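Local coordinates for periplasmic binding protein/LacI transcriptional regulator (Alkaliphilus metalliredigens, PDB 3CTP) that binds beta-D-xylulofuranose in the cleft of its periplasmic-binding-protein-like sensor domain and probably acts as a sugar-responsive, LacI-type repressor of transcription, at residues I70-P73 with F74-Q77; F184-T187 with E188-K192. One frame throughout, in Å; residues are numbered along the deposited sequence.

Interaction 1 of 2, residues I70-P73 with F74-Q77; sequences ISNP and FFNQ. With XLF (beta-D-xylulofuranose), chain C.
Asn-72 meets Phe-74 at the start of helix 73-88, where its side chain serves as the N-cap. With CG anti to the backbone N (chi1 179°), the amide swings beside the first turn, and OD1 accepts from Phe-74 N at 2.9 Å, the donor standing above the carbonyl plane. The other branch of the amide faces the ligand: Asn-72 ND2 gives a hydrogen bond to O1 of the xylulofuranose at 2.8 Å and another to Asp-213. Both ends of the amide are therefore occupied, which fixes its flip. This is the tight side. The Phe-74 ring brings CD2 to 3.5 Å from sugar C1, while Phe-75 CE2 reaches the same carbon at 3.9 Å; Phe-74 CD2 also sits over the centre of one face of the Phe-75 ring. Two aromatic rings and a capping amide thus line one wall of the sugar cleft, at the turn joining strand 62-67 to its helix in the periplasmic-binding-protein fold. Phe-141 packs on both rings from strand 138-141. Further round the turn, Asn-76 folds back, its CG held between the backbone N and the carbonyl carbon (chi1 63°), and ND2 donates almost straight to Ile-70 O at 2.7 Å, tying the loop to the helix. Between the two segments the aliphatic contact here is slight, Ile-70 CB lying 4.0 Å from Asn-76 CB, and the second subunit packs against both residues. More open to solvent is the partly exposed Gln-77: its CG lies 3.4 Å from Pro-73 O, but its OE1 accepts from Phe-270 N.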
loop_
_atom_site.group_PDB
_atom_site.type_symbol
_atom_site.label_atom_id
_atom_site.label_comp_id
_atom_site.label_asym_id
_atom_site.label_seq_id
_atom_site.Cartn_x
_atom_site.Cartn_y
_atom_site.Cartn_z
ATOM N N ILE A 70 -4.092 -1.300 -4.534
ATOM C CA ILE A 70 -3.670 -0.325 -3.491
ATOM C C ILE A 70 -2.369 -0.777 -2.850
ATOM O O ILE A 70 -1.745 -0.009 -2.076
ATOM C CB ILE A 70 -4.719 -0.057 -2.364
ATOM C CG1 ILE A 70 -5.197 -1.363 -1.733
ATOM C CG2 ILE A 70 -5.880 0.823 -2.888
ATOM C CD1 ILE A 70 -6.068 -1.173 -0.501
ATOM N N SER A 71 -1.943 -1.984 -3.211
ATOM C CA SER A 71 -0.525 -2.392 -2.912
ATOM C C SER A 71 0.557 -1.539 -3.569
ATOM O O SER A 71 1.683 -1.482 -3.080
ATOM C CB SER A 71 -0.232 -3.837 -3.228
ATOM O OG SER A 71 0.079 -4.031 -4.595
ATOM N N ASN A 72 0.217 -0.837 -4.642
ATOM C CA ASN A 72 1.137 0.197 -5.152
ATOM C C ASN A 72 0.902 1.492 -4.381
ATOM O O ASN A 72 -0.214 2.017 -4.380
ATOM C CB ASN A 72 0.846 0.384 -6.651
ATOM C CG ASN A 72 1.711 1.448 -7.281
ATOM O OD1 ASN A 72 2.318 2.293 -6.594
ATOM N ND2 ASN A 72 1.795 1.410 -8.626
ATOM N N PRO A 73 1.931 1.962 -3.663
ATOM C CA PRO A 73 1.793 3.168 -2.853
ATOM C C PRO A 73 1.130 4.306 -3.579
ATOM O O PRO A 73 0.355 5.041 -2.989
ATOM C CB PRO A 73 3.254 3.526 -2.531
ATOM C CG PRO A 73 3.877 2.172 -2.348
ATOM C CD PRO A 73 3.280 1.359 -3.511
ATOM N N PHE A 74 1.406 4.467 -4.866
ATOM C CA PHE A 74 0.817 5.608 -5.569
ATOM C C PHE A 74 -0.717 5.497 -5.540
ATOM O O PHE A 74 -1.434 6.485 -5.328
ATOM C CB PHE A 74 1.283 5.637 -7.043
ATOM C CG PHE A 74 0.594 6.719 -7.849
ATOM C CD1 PHE A 74 1.019 8.031 -7.741
ATOM C CD2 PHE A 74 -0.496 6.409 -8.644
ATOM C CE1 PHE A 74 0.359 9.051 -8.455
ATOM C CE2 PHE A 74 -1.177 7.405 -9.361
ATOM C CZ PHE A 74 -0.739 8.732 -9.253
ATOM N N PHE A 75 -1.241 4.297 -5.749
ATOM C CA PHE A 75 -2.702 4.192 -5.772
ATOM C C PHE A 75 -3.324 4.284 -4.386
ATOM O O PHE A 75 -4.474 4.747 -4.265
ATOM C CB PHE A 75 -3.175 2.926 -6.490
ATOM C CG PHE A 75 -2.979 3.008 -7.972
ATOM C CD1 PHE A 75 -3.720 3.919 -8.723
ATOM C CD2 PHE A 75 -2.036 2.224 -8.595
ATOM C CE1 PHE A 75 -3.508 4.036 -10.116
ATOM C CE2 PHE A 75 -1.809 2.353 -9.970
ATOM C CZ PHE A 75 -2.558 3.242 -10.729
ATOM N N ASN A 76 -2.624 3.845 -3.357
ATOM C CA ASN A 76 -3.253 4.081 -2.054
ATOM C C ASN A 76 -3.212 5.550 -1.659
ATOM O O ASN A 76 -4.143 6.055 -1.032
ATOM C CB ASN A 76 -2.810 3.107 -0.953
ATOM C CG ASN A 76 -1.353 3.173 -0.615
ATOM O OD1 ASN A 76 -0.884 4.209 -0.118
ATOM N ND2 ASN A 76 -0.629 2.006 -0.727
ATOM N N GLN A 77 -2.193 6.282 -2.032
ATOM C CA GLN A 77 -2.191 7.709 -1.755
ATOM C C GLN A 77 -3.232 8.425 -2.586
ATOM O O GLN A 77 -3.902 9.259 -2.105
ATOM C CB GLN A 77 -0.841 8.316 -2.059
ATOM C CG GLN A 77 0.273 7.862 -1.109
ATOM C CD GLN A 77 1.628 8.389 -1.494
ATOM O OE1 GLN A 77 2.419 7.699 -2.061
ATOM N NE2 GLN A 77 1.888 9.597 -1.137
HETATM O O4 XLF C . 0.084 3.514 -14.940
HETATM C C4 XLF C . 1.189 4.184 -14.328
HETATM C C5 XLF C . 2.207 3.123 -13.937
HETATM O O5 XLF C . 2.153 3.032 -12.509
HETATM C C3 XLF C . 0.775 4.819 -13.011
HETATM O O3 XLF C . 0.711 6.248 -13.107
HETATM C C2 XLF C . 1.884 4.370 -12.100
HETATM O O2 XLF C . 3.068 5.171 -12.299
HETATM C C1 XLF C . 1.479 4.363 -10.640
HETATM O O1 XLF C . 2.547 3.809 -9.856
#

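Interaction 2 of 2, residues F184-T187 with E188-K192; sequences FEAT and ELRYK. With XLF (beta-D-xylulofuranose), chain C.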
loop_
_atom_site.group_PDB
_atom_site.type_symbol
_atom_site.label_atom_id
_atom_site.label_comp_id
_atom_site.label_asym_id
_atom_site.label_seq_id
_atom_site.Cartn_x
_atom_site.Cartn_y
_atom_site.Cartn_z
ATOM N N PHE A 184 -0.752 -0.107 -20.352
ATOM C CA PHE A 184 -0.845 1.123 -19.555
ATOM C C PHE A 184 -0.487 2.287 -20.470
ATOM O O PHE A 184 0.699 2.478 -20.798
ATOM C CB PHE A 184 0.168 1.120 -18.396
ATOM C CG PHE A 184 0.013 -0.016 -17.390
ATOM C CD1 PHE A 184 -1.120 -0.823 -17.345
ATOM C CD2 PHE A 184 1.029 -0.211 -16.451
ATOM C CE1 PHE A 184 -1.218 -1.862 -16.381
ATOM C CE2 PHE A 184 0.927 -1.197 -15.483
ATOM C CZ PHE A 184 -0.205 -2.015 -15.457
ATOM N N GLU A 185 -1.482 3.065 -20.898
ATOM C CA GLU A 185 -1.188 4.202 -21.765
ATOM C C GLU A 185 -0.126 5.111 -21.139
ATOM O O GLU A 185 0.677 5.706 -21.853
ATOM C CB GLU A 185 -2.471 5.019 -22.046
ATOM C CG GLU A 185 -3.433 4.284 -22.962
ATOM C CD GLU A 185 -4.620 5.142 -23.374
ATOM O OE1 GLU A 185 -4.433 6.349 -23.626
ATOM O OE2 GLU A 185 -5.727 4.605 -23.371
ATOM N N ALA A 186 -0.168 5.260 -19.820
ATOM C CA ALA A 186 0.759 6.179 -19.161
ATOM C C ALA A 186 2.197 5.737 -19.328
ATOM O O ALA A 186 3.077 6.557 -19.581
ATOM C CB ALA A 186 0.413 6.313 -17.686
ATOM N N THR A 187 2.454 4.442 -19.138
ATOM C CA THR A 187 3.842 4.004 -19.253
ATOM C C THR A 187 4.300 3.991 -20.704
ATOM O O THR A 187 5.508 4.156 -20.992
ATOM C CB THR A 187 4.111 2.654 -18.541
ATOM O OG1 THR A 187 3.275 1.633 -19.077
ATOM C CG2 THR A 187 3.769 2.787 -17.065
ATOM N N GLU A 188 3.372 3.786 -21.624
ATOM C CA GLU A 188 3.746 3.862 -23.045
ATOM C C GLU A 188 4.191 5.288 -23.380
ATOM O O GLU A 188 5.155 5.476 -24.114
ATOM C CB GLU A 188 2.594 3.459 -23.961
ATOM C CG GLU A 188 2.313 1.942 -23.955
ATOM C CD GLU A 188 3.473 1.168 -24.572
ATOM O OE1 GLU A 188 3.557 1.086 -25.815
ATOM O OE2 GLU A 188 4.322 0.661 -23.828
ATOM N N LEU A 189 3.489 6.280 -22.845
ATOM C CA LEU A 189 3.902 7.667 -23.103
ATOM C C LEU A 189 5.241 7.968 -22.430
ATOM O O LEU A 189 6.081 8.686 -22.998
ATOM C CB LEU A 189 2.806 8.625 -22.631
ATOM C CG LEU A 189 1.592 8.689 -23.551
ATOM C CD1 LEU A 189 0.479 9.478 -22.864
ATOM C CD2 LEU A 189 1.994 9.320 -24.884
ATOM N N ARG A 190 5.465 7.446 -21.212
ATOM C CA ARG A 190 6.779 7.660 -20.594
ATOM C C ARG A 190 7.898 7.071 -21.445
ATOM O O ARG A 190 8.954 7.673 -21.623
ATOM C CB ARG A 190 6.853 7.050 -19.173
ATOM C CG ARG A 190 5.893 7.740 -18.223
ATOM C CD ARG A 190 5.737 6.978 -16.903
ATOM N NE ARG A 190 4.562 7.503 -16.205
ATOM C CZ ARG A 190 3.990 6.938 -15.146
ATOM N NH1 ARG A 190 4.490 5.819 -14.618
ATOM N NH2 ARG A 190 2.900 7.498 -14.633
ATOM N N TYR A 191 7.656 5.875 -21.975
ATOM C CA TYR A 191 8.621 5.228 -22.854
ATOM C C TYR A 191 8.889 6.083 -24.087
ATOM O O TYR A 191 10.042 6.303 -24.461
ATOM C CB TYR A 191 8.050 3.849 -23.235
ATOM C CG TYR A 191 8.517 3.286 -24.538
ATOM C CD1 TYR A 191 9.739 2.663 -24.644
ATOM C CD2 TYR A 191 7.703 3.327 -25.647
ATOM C CE1 TYR A 191 10.169 2.125 -25.862
ATOM C CE2 TYR A 191 8.108 2.790 -26.856
ATOM C CZ TYR A 191 9.341 2.208 -26.946
ATOM O OH TYR A 191 9.739 1.655 -28.151
ATOM N N LYS A 192 7.819 6.588 -24.686
ATOM C CA LYS A 192 7.971 7.366 -25.915
ATOM C C LYS A 192 8.727 8.674 -25.636
ATOM O O LYS A 192 9.581 9.097 -26.435
ATOM C CB LYS A 192 6.589 7.666 -26.485
ATOM C CG LYS A 192 6.662 8.241 -27.902
ATOM C CD LYS A 192 7.545 7.368 -28.777
ATOM C CE LYS A 192 7.825 8.023 -30.126
ATOM N NZ LYS A 192 8.840 7.272 -30.907
HETATM O O4 XLF C . 0.084 3.514 -14.940
HETATM C C4 XLF C . 1.189 4.184 -14.328
HETATM C C5 XLF C . 2.207 3.123 -13.937
HETATM O O5 XLF C . 2.153 3.032 -12.509
HETATM C C3 XLF C . 0.775 4.819 -13.011
HETATM O O3 XLF C . 0.711 6.248 -13.107
HETATM C C2 XLF C . 1.884 4.370 -12.100
HETATM O O2 XLF C . 3.068 5.171 -12.299
HETATM C C1 XLF C . 1.479 4.363 -10.640
HETATM O O1 XLF C . 2.547 3.809 -9.856
HETATM O O HOH W 1 4.829 0.930 -21.205
#
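Arg-190 runs back along the first turns of helix 185-200, over Ala-186 and Thr-187, to reach the sugar. Its CB lies 3.7 Å from Thr-187 O, and CG, anti to the carbonyl carbon (chi1 -64°), comes closer to the backbone, 3.3 Å from Ala-186 O. CD and NE pass the same carbonyl at a greater distance, and NE donates to Asn-156 of helix 156-169. The extended chain then delivers a guanidinium with the Ala-186 methyl over one face, and the side chains of Thr-187 and Arg-190 cross at a slant. At the tip, NH1 donates to xylulofuranose O2 at 2.8 Å with an N-H...O angle of 162°, the oxygen lying at the edge of the group and in its plane. NH2 bonds O3 at 2.9 Å and makes a weaker bond to O2, so one guanidinium spans two neighbouring sugar oxygens. Phe-266 adds a cation-pi contact. Beside this grip Thr-187 CG2 packs 3.5 Å from sugar C5, and the Ala-186 methyl approaches O4. Behind them runs regular helical bonding, from Glu-188 N to Phe-184 O, the N-cap residue, through Tyr-191 N to Thr-187 O. This first turn belongs to the beta-alpha-beta unit of strands 175-179 and 206-209, and its N-terminal end faces the ligand cleft. On another side of the helix a water bridges Thr-187 OG1 and Glu-188 OE2, each at 2.7 Å, while the same carboxylate oxygen pairs with Lys-179. Arg-190 therefore reads the sugar by paired N-H groups, with Asn-156 helping to hold the guanidinium in position, while the Thr-187 methyl adds apolar contact with the sugar.

Overall arrangement
Interactions 1 and 2 approach the same xylulofuranose from two different helix starts, with centres about 19 Å apart and nearest atoms about 7 Å apart. Residues 70-77 belong to the loop and helix following strand 62-67 of the mixed sheet; 184-192 belong to the helix following strand 175-179 of the parallel sheet. The first contact is almost wholly buried and touches the second subunit, whereas the second is partly buried, reaches solvent at Leu-189 and touches no other protein chain. Their chemistry differs too: interaction 1 offers aromatic rings and a neutral amide, interaction 2 a charged guanidinium flanked by small methyl groups. Glu-142, Asp-267 and Gln-284 are among the residues completing the polar lining.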